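Local structure of putative glutathionylspermidine synthase (Methylobacillus flagellatus, 3N6X) at residues I70-W84 against S460-K473. The protein is a putative glutathionylspermidine synthase of the circularly permuted ATP-grasp family, probably an ATP-dependent ligase whose substrates are not established. Numbering follows the deposited sequence.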
ATOM      1  N   ILE A  70     -10.382  -2.858 -13.895  1.00 68.39           N
ATOM      2  CA  ILE A  70      -9.545  -1.644 -13.907  1.00 65.72           C
ATOM      3  C   ILE A  70      -8.725  -1.548 -15.219  1.00 63.98           C
ATOM      4  O   ILE A  70      -8.072  -2.518 -15.598  1.00 62.99           O
ATOM      5  CB  ILE A  70      -8.628  -1.594 -12.633  1.00 68.58           C
ATOM      6  CG1 ILE A  70      -9.480  -1.532 -11.335  1.00 68.71           C
ATOM      7  CG2 ILE A  70      -7.604  -0.427 -12.700  1.00 68.96           C
ATOM      8  CD1 ILE A  70      -8.697  -1.777 -10.029  1.00 74.17           C
ATOM      9  N   PRO A  71      -8.734  -0.381 -15.916  1.00 57.67           N
ATOM     10  CA  PRO A  71      -7.949  -0.269 -17.161  1.00 56.18           C
ATOM     11  C   PRO A  71      -6.447  -0.482 -16.954  1.00 58.01           C
ATOM     12  O   PRO A  71      -5.907  -0.155 -15.901  1.00 56.81           O
ATOM     13  CB  PRO A  71      -8.253   1.151 -17.657  1.00 57.79           C
ATOM     14  CG  PRO A  71      -9.491   1.558 -16.948  1.00 62.71           C
ATOM     15  CD  PRO A  71      -9.465   0.870 -15.626  1.00 58.70           C
ATOM     16  N   PHE A  72      -5.784  -1.047 -17.963  1.00 53.87           N
ATOM     17  CA  PHE A  72      -4.354  -1.301 -17.933  1.00 53.30           C
ATOM     18  C   PHE A  72      -3.654  -0.557 -19.065  1.00 53.37           C
ATOM     19  O   PHE A  72      -4.136  -0.569 -20.200  1.00 53.71           O
ATOM     20  CB  PHE A  72      -4.072  -2.812 -18.020  1.00 55.76           C
ATOM     21  CG  PHE A  72      -2.605  -3.175 -18.025  1.00 58.22           C
ATOM     22  CD1 PHE A  72      -1.844  -3.082 -16.865  1.00 61.27           C
ATOM     23  CD2 PHE A  72      -1.987  -3.623 -19.188  1.00 61.64           C
ATOM     24  CE1 PHE A  72      -0.485  -3.410 -16.873  1.00 62.67           C
ATOM     25  CE2 PHE A  72      -0.628  -3.964 -19.191  1.00 64.70           C
ATOM     26  CZ  PHE A  72       0.111  -3.860 -18.034  1.00 62.55           C
ATOM     27  N   ASP A  73      -2.545   0.125 -18.746  1.00 46.41           N
ATOM     28  CA  ASP A  73      -1.725   0.822 -19.729  1.00 45.41           C
ATOM     29  C   ASP A  73      -0.449   0.006 -19.964  1.00 50.47           C
ATOM     30  O   ASP A  73       0.156  -0.487 -19.003  1.00 50.29           O
ATOM     31  CB  ASP A  73      -1.386   2.237 -19.259  1.00 46.33           C
ATOM     32  CG  ASP A  73      -0.689   3.072 -20.316  1.00 55.44           C
ATOM     33  OD1 ASP A  73      -1.360   3.462 -21.306  1.00 56.61           O
ATOM     34  OD2 ASP A  73       0.503   3.401 -20.123  1.00 57.92           O
ATOM     35  N   VAL A  74      -0.058  -0.164 -21.242  1.00 46.53           N
ATOM     36  CA  VAL A  74       1.085  -1.008 -21.625  1.00 45.45           C
ATOM     37  C   VAL A  74       2.449  -0.317 -21.546  1.00 49.01           C
ATOM     38  O   VAL A  74       3.471  -0.962 -21.801  1.00 50.76           O
ATOM     39  CB  VAL A  74       0.863  -1.762 -22.974  1.00 48.65           C
ATOM     40  CG1 VAL A  74      -0.403  -2.622 -22.919  1.00 48.03           C
ATOM     41  CG2 VAL A  74       0.812  -0.793 -24.156  1.00 48.27           C
ATOM     42  N   VAL A  75       2.483   0.977 -21.186  1.00 42.87           N
ATOM     43  CA  VAL A  75       3.766   1.672 -21.024  1.00 41.65           C
ATOM     44  C   VAL A  75       4.241   1.469 -19.581  1.00 46.74           C
ATOM     45  O   VAL A  75       3.565   1.914 -18.646  1.00 47.18           O
ATOM     46  CB  VAL A  75       3.711   3.168 -21.414  1.00 44.06           C
ATOM     47  CG1 VAL A  75       5.116   3.772 -21.456  1.00 42.80           C
ATOM     48  CG2 VAL A  75       2.997   3.361 -22.753  1.00 43.74           C
ATOM     49  N   PRO A  76       5.333   0.695 -19.359  1.00 41.69           N
ATOM     50  CA  PRO A  76       5.749   0.422 -17.980  1.00 40.89           C
ATOM     51  C   PRO A  76       6.331   1.640 -17.278  1.00 44.50           C
ATOM     52  O   PRO A  76       6.839   2.566 -17.923  1.00 43.78           O
ATOM     53  CB  PRO A  76       6.802  -0.675 -18.142  1.00 42.47           C
ATOM     54  CG  PRO A  76       7.376  -0.440 -19.498  1.00 46.91           C
ATOM     55  CD  PRO A  76       6.232   0.044 -20.338  1.00 42.65           C
ATOM     56  N   ARG A  77       6.273   1.624 -15.952  1.00 39.83           N
ATOM     57  CA  ARG A  77       6.912   2.619 -15.118  1.00 38.56           C
ATOM     58  C   ARG A  77       8.297   2.041 -14.818  1.00 41.16           C
ATOM     59  O   ARG A  77       8.401   1.045 -14.107  1.00 40.84           O
ATOM     60  CB  ARG A  77       6.081   2.820 -13.826  1.00 38.35           C
ATOM     61  CG  ARG A  77       6.731   3.695 -12.789  1.00 47.82           C
ATOM     62  CD  ARG A  77       6.460   5.153 -13.057  1.00 54.62           C
ATOM     63  NE  ARG A  77       7.108   6.013 -12.074  1.00 63.84           N
ATOM     64  CZ  ARG A  77       6.586   6.316 -10.889  1.00 76.12           C
ATOM     65  NH1 ARG A  77       5.418   5.799 -10.517  1.00 63.42           N
ATOM     66  NH2 ARG A  77       7.237   7.118 -10.056  1.00 58.42           N
ATOM     67  N   ILE A  78       9.338   2.555 -15.482  1.00 38.33           N
ATOM     68  CA  ILE A  78      10.693   1.990 -15.336  1.00 37.11           C
ATOM     69  C   ILE A  78      11.506   2.752 -14.313  1.00 40.13           C
ATOM     70  O   ILE A  78      11.567   3.970 -14.373  1.00 40.96           O
ATOM     71  CB  ILE A  78      11.444   1.862 -16.709  1.00 39.40           C
ATOM     72  CG1 ILE A  78      10.513   1.298 -17.816  1.00 39.55           C
ATOM     73  CG2 ILE A  78      12.709   1.004 -16.561  1.00 38.46           C
ATOM     74  CD1 ILE A  78      11.084   1.368 -19.244  1.00 42.05           C
ATOM     75  N   LEU A  79      12.141   2.025 -13.371  1.00 35.37           N
ATOM     76  CA  LEU A  79      13.010   2.606 -12.345  1.00 34.29           C
ATOM     77  C   LEU A  79      14.369   1.955 -12.426  1.00 37.84           C
ATOM     78  O   LEU A  79      14.453   0.746 -12.606  1.00 38.11           O
ATOM     79  CB  LEU A  79      12.408   2.407 -10.929  1.00 33.89           C
ATOM     80  CG  LEU A  79      10.984   2.974 -10.695  1.00 38.26           C
ATOM     81  CD1 LEU A  79      10.373   2.405  -9.428  1.00 38.65           C
ATOM     82  CD2 LEU A  79      10.989   4.501 -10.643  1.00 38.80           C
ATOM     83  N   SER A  80      15.443   2.749 -12.323  1.00 34.64           N
ATOM     84  CA  SER A  80      16.805   2.215 -12.390  1.00 34.17           C
ATOM     85  C   SER A  80      17.176   1.482 -11.119  1.00 36.19           C
ATOM     86  O   SER A  80      16.539   1.678 -10.078  1.00 35.06           O
ATOM     87  CB  SER A  80      17.812   3.334 -12.672  1.00 38.58           C
ATOM     88  OG  SER A  80      17.972   4.207 -11.565  1.00 45.34           O
ATOM     89  N   ALA A  81      18.231   0.672 -11.183  1.00 32.92           N
ATOM     90  CA  ALA A  81      18.733  -0.054 -10.028  1.00 33.77           C
ATOM     91  C   ALA A  81      19.122   0.891  -8.893  1.00 39.16           C
ATOM     92  O   ALA A  81      18.921   0.551  -7.731  1.00 38.91           O
ATOM     93  CB  ALA A  81      19.927  -0.912 -10.425  1.00 34.56           C
ATOM     94  N   SER A  82      19.662   2.078  -9.222  1.00 37.03           N
ATOM     95  CA  SER A  82      20.094   3.025  -8.188  1.00 37.24           C
ATOM     96  C   SER A  82      18.907   3.778  -7.557  1.00 39.86           C
ATOM     97  O   SER A  82      18.892   3.964  -6.335  1.00 38.52           O
ATOM     98  CB  SER A  82      21.167   3.980  -8.718  1.00 40.72           C
ATOM     99  OG  SER A  82      20.645   4.876  -9.684  1.00 53.95           O
ATOM    100  N   GLU A  83      17.902   4.177  -8.379  1.00 36.55           N
ATOM    101  CA  GLU A  83      16.654   4.799  -7.877  1.00 37.08           C
ATOM    102  C   GLU A  83      15.954   3.836  -6.893  1.00 40.91           C
ATOM    103  O   GLU A  83      15.546   4.254  -5.813  1.00 41.23           O
ATOM    104  CB  GLU A  83      15.679   5.134  -9.038  1.00 38.56           C
ATOM    105  CG  GLU A  83      16.101   6.329  -9.883  1.00 52.52           C
ATOM    106  CD  GLU A  83      15.380   6.515 -11.214  1.00 74.83           C
ATOM    107  OE1 GLU A  83      14.708   5.563 -11.678  1.00 62.34           O
ATOM    108  OE2 GLU A  83      15.548   7.596 -11.824  1.00 72.18           O
ATOM    109  N   TRP A  84      15.850   2.539  -7.266  1.00 35.52           N
ATOM    110  CA  TRP A  84      15.202   1.540  -6.424  1.00 33.79           C
ATOM    111  C   TRP A  84      15.975   1.277  -5.144  1.00 37.03           C
ATOM    112  O   TRP A  84      15.357   1.107  -4.100  1.00 35.46           O
ATOM    113  CB  TRP A  84      14.959   0.236  -7.185  1.00 31.09           C
ATOM    114  CG  TRP A  84      14.252  -0.798  -6.361  1.00 30.80           C
ATOM    115  CD1 TRP A  84      14.811  -1.887  -5.758  1.00 33.10           C
ATOM    116  CD2 TRP A  84      12.867  -0.785  -5.965  1.00 30.28           C
ATOM    117  NE1 TRP A  84      13.840  -2.612  -5.102  1.00 32.18           N
ATOM    118  CE2 TRP A  84      12.647  -1.935  -5.176  1.00 33.55           C
ATOM    119  CE3 TRP A  84      11.780   0.069  -6.236  1.00 31.66           C
ATOM    120  CZ2 TRP A  84      11.383  -2.260  -4.657  1.00 32.48           C
ATOM    121  CZ3 TRP A  84      10.518  -0.282  -5.770  1.00 32.91           C
ATOM    122  CH2 TRP A  84      10.333  -1.425  -4.976  1.00 33.36           C
ATOM    123  N   SER A 460      -9.111   4.087  -9.060  1.00 93.03           N
ATOM    124  CA  SER A 460      -9.887   3.403 -10.107  1.00 93.54           C
ATOM    125  C   SER A 460     -11.358   3.858 -10.221  1.00 98.93           C
ATOM    126  O   SER A 460     -11.990   3.632 -11.260  1.00 98.56           O
ATOM    127  CB  SER A 460      -9.808   1.889  -9.921  1.00 97.00           C
ATOM    128  OG  SER A 460      -9.746   1.526  -8.549  1.00104.73           O
ATOM    129  N   SER A 461     -11.892   4.507  -9.159  1.00 96.14           N
ATOM    130  CA  SER A 461     -13.272   5.000  -9.103  1.00 96.07           C
ATOM    131  C   SER A 461     -13.570   6.078 -10.164  1.00 99.78           C
ATOM    132  O   SER A 461     -14.670   6.091 -10.728  1.00 99.84           O
ATOM    133  CB  SER A 461     -13.589   5.533  -7.710  1.00 99.82           C
ATOM    134  N   GLN A 462     -12.592   6.983 -10.432  1.00 94.95           N
ATOM    135  CA  GLN A 462     -12.771   8.061 -11.409  1.00 93.74           C
ATOM    136  C   GLN A 462     -11.575   8.198 -12.372  1.00 94.46           C
ATOM    137  O   GLN A 462     -10.687   9.037 -12.158  1.00 94.06           O
ATOM    138  CB  GLN A 462     -13.083   9.397 -10.704  1.00 95.25           C
ATOM    139  N   GLY A 463     -11.574   7.366 -13.419  1.00 88.12           N
ATOM    140  CA  GLY A 463     -10.561   7.379 -14.477  1.00 86.21           C
ATOM    141  C   GLY A 463      -9.180   6.887 -14.077  1.00 85.15           C
ATOM    142  O   GLY A 463      -8.173   7.343 -14.630  1.00 84.06           O
ATOM    143  N   GLY A 464      -9.137   5.930 -13.154  1.00 78.36           N
ATOM    144  CA  GLY A 464      -7.882   5.360 -12.676  1.00 76.55           C
ATOM    145  C   GLY A 464      -7.559   4.010 -13.281  1.00 75.59           C
ATOM    146  O   GLY A 464      -8.446   3.166 -13.437  1.00 75.72           O
ATOM    147  N   GLY A 465      -6.282   3.809 -13.610  1.00 67.34           N
ATOM    148  CA  GLY A 465      -5.793   2.554 -14.175  1.00 65.01           C
ATOM    149  C   GLY A 465      -4.493   2.080 -13.554  1.00 62.80           C
ATOM    150  O   GLY A 465      -3.994   2.702 -12.618  1.00 61.87           O
ATOM    151  N   THR A 466      -3.937   0.958 -14.057  1.00 55.78           N
ATOM    152  CA  THR A 466      -2.649   0.442 -13.562  1.00 53.54           C
ATOM    153  C   THR A 466      -1.614   0.265 -14.663  1.00 53.82           C
ATOM    154  O   THR A 466      -1.946   0.240 -15.854  1.00 52.24           O
ATOM    155  CB  THR A 466      -2.801  -0.840 -12.744  1.00 58.93           C
ATOM    156  OG1 THR A 466      -3.284  -1.879 -13.583  1.00 61.76           O
ATOM    157  CG2 THR A 466      -3.688  -0.664 -11.524  1.00 57.91           C
ATOM    158  N   LYS A 467      -0.350   0.160 -14.248  1.00 48.09           N
ATOM    159  CA  LYS A 467       0.808  -0.046 -15.103  1.00 45.73           C
ATOM    160  C   LYS A 467       1.674  -1.095 -14.454  1.00 47.35           C
ATOM    161  O   LYS A 467       1.576  -1.309 -13.243  1.00 47.88           O
ATOM    162  CB  LYS A 467       1.625   1.252 -15.212  1.00 46.52           C
ATOM    163  CG  LYS A 467       1.025   2.312 -16.107  1.00 45.56           C
ATOM    164  CD  LYS A 467       1.880   3.552 -16.073  1.00 48.94           C
ATOM    165  CE  LYS A 467       1.482   4.556 -17.125  1.00 59.46           C
ATOM    166  NZ  LYS A 467       2.281   4.393 -18.364  1.00 61.52           N
ATOM    167  N   ASP A 468       2.564  -1.710 -15.229  1.00 41.06           N
ATOM    168  CA  ASP A 468       3.572  -2.618 -14.695  1.00 39.21           C
ATOM    169  C   ASP A 468       4.735  -1.739 -14.241  1.00 39.84           C
ATOM    170  O   ASP A 468       5.004  -0.720 -14.875  1.00 41.00           O
ATOM    171  CB  ASP A 468       4.044  -3.589 -15.801  1.00 40.57           C
ATOM    172  CG  ASP A 468       5.018  -4.673 -15.357  1.00 39.59           C
ATOM    173  OD1 ASP A 468       5.248  -4.806 -14.128  1.00 38.05           O
ATOM    174  OD2 ASP A 468       5.541  -5.392 -16.233  1.00 39.77           O
ATOM    175  N   THR A 469       5.391  -2.092 -13.133  1.00 33.84           N
ATOM    176  CA  THR A 469       6.558  -1.340 -12.649  1.00 32.78           C
ATOM    177  C   THR A 469       7.794  -2.188 -12.835  1.00 35.52           C
ATOM    178  O   THR A 469       7.891  -3.290 -12.269  1.00 32.93           O
ATOM    179  CB  THR A 469       6.382  -0.898 -11.169  1.00 37.14           C
ATOM    180  OG1 THR A 469       5.146  -0.215 -11.025  1.00 34.25           O
ATOM    181  CG2 THR A 469       7.528  -0.006 -10.678  1.00 31.65           C
ATOM    182  N   TRP A 470       8.742  -1.684 -13.628  1.00 33.38           N
ATOM    183  CA  TRP A 470       9.987  -2.387 -13.907  1.00 33.84           C
ATOM    184  C   TRP A 470      11.115  -1.855 -13.050  1.00 36.98           C
ATOM    185  O   TRP A 470      11.399  -0.659 -13.082  1.00 37.17           O
ATOM    186  CB  TRP A 470      10.369  -2.228 -15.381  1.00 33.23           C
ATOM    187  CG  TRP A 470       9.477  -2.933 -16.363  1.00 34.83           C
ATOM    188  CD1 TRP A 470       8.380  -3.701 -16.090  1.00 37.77           C
ATOM    189  CD2 TRP A 470       9.638  -2.953 -17.785  1.00 35.06           C
ATOM    190  NE1 TRP A 470       7.828  -4.171 -17.259  1.00 37.56           N
ATOM    191  CE2 TRP A 470       8.582  -3.729 -18.317  1.00 39.18           C
ATOM    192  CE3 TRP A 470      10.577  -2.383 -18.670  1.00 36.19           C
ATOM    193  CZ2 TRP A 470       8.451  -3.969 -19.690  1.00 38.58           C
ATOM    194  CZ3 TRP A 470      10.432  -2.602 -20.030  1.00 37.94           C
ATOM    195  CH2 TRP A 470       9.385  -3.392 -20.529  1.00 38.72           C
ATOM    196  N   ILE A 471      11.769  -2.735 -12.291  1.00 32.59           N
ATOM    197  CA  ILE A 471      12.962  -2.371 -11.547  1.00 31.75           C
ATOM    198  C   ILE A 471      14.125  -3.031 -12.258  1.00 36.87           C
ATOM    199  O   ILE A 471      14.134  -4.257 -12.427  1.00 36.11           O
ATOM    200  CB  ILE A 471      12.876  -2.725 -10.018  1.00 34.54           C
ATOM    201  CG1 ILE A 471      12.034  -1.665  -9.242  1.00 35.37           C
ATOM    202  CG2 ILE A 471      14.272  -2.801  -9.393  1.00 33.75           C
ATOM    203  CD1 ILE A 471      10.537  -1.676  -9.440  1.00 34.91           C
ATOM    204  N   LEU A 472      15.046  -2.218 -12.785  1.00 34.41           N
ATOM    205  CA  LEU A 472      16.200  -2.729 -13.528  1.00 34.42           C
ATOM    206  C   LEU A 472      17.241  -3.327 -12.610  1.00 38.95           C
ATOM    207  O   LEU A 472      17.465  -2.807 -11.516  1.00 38.45           O
ATOM    208  CB  LEU A 472      16.806  -1.646 -14.434  1.00 34.01           C
ATOM    209  CG  LEU A 472      15.848  -1.026 -15.471  1.00 37.43           C
ATOM    210  CD1 LEU A 472      16.622  -0.265 -16.524  1.00 36.76           C
ATOM    211  CD2 LEU A 472      14.928  -2.111 -16.132  1.00 36.40           C
ATOM    212  N   LYS A 473      17.828  -4.473 -13.022  1.00 36.39           N
ATOM    213  CA  LYS A 473      18.819  -5.213 -12.218  1.00 50.15           C
ATOM    214  C   LYS A 473      20.157  -4.481 -12.065  1.00 72.56           C
ATOM    215  O   LYS A 473      20.606  -3.807 -12.985  1.00 47.63           O
ATOM    216  CB  LYS A 473      19.029  -6.626 -12.774  1.00 51.22           C
ATOM    217  CG  LYS A 473      17.885  -7.573 -12.454  1.00 54.90           C
ATOM    218  CD  LYS A 473      18.154  -8.976 -12.973  1.00 62.40           C
ATOM    219  CE  LYS A 473      17.357  -9.288 -14.213  1.00 71.06           C
ATOM    220  NZ  LYS A 473      17.647 -10.650 -14.722  1.00 77.40           N
TER
HETATM  221  O   HOH W   1       2.685  -1.238 -18.128  1.00 37.11           O
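P76 lies over one face of the W470 indole in a CH-pi contact, beside a short parallel pairing of strand 77-79 with strand 469-471. This pairing adds strand 77-79 to the mixed sheet of the ATP-grasp-type fold, where 464-471 also pairs with strand 446-450. P76 CG stands 3.5 Å from the centroid of the six-membered ring, almost on its normal. I78 runs alongside W470, and its CG1 reaches W470 CE3 at 3.8 Å. W470 NE1 donates a bent bond (2.8 Å, 140°) to D468 OD2, which lies in the indole plane but is met from above its own carboxylate plane. This should limit rotation of the indole. That carboxylate also forms a salt bridge with R177.

R77, L79, T469 and I471 occupy the other sheet face. There W84, from the first turn of helix 81-105, crosses I471 at about a right angle. I471 CG1 sits over the indole face, 3.5 Å from W84 CE3. S80 and E83 form a capping box at the start of this helix.

F72 is joined to T466 by a single bridge and R77 to T469 within the parallel pairing, so the register shifts by two residues between them. In this region K467 extends alongside D73 and bends at its last torsion (chi4 -94°). K467 NZ makes a salt bridge to D73 OD2 at 2.7 Å, on the anti side of the carboxylate. P415 O accepts a further hydrogen bond from NZ, and V75 O another from K467 NZ at 2.8 Å.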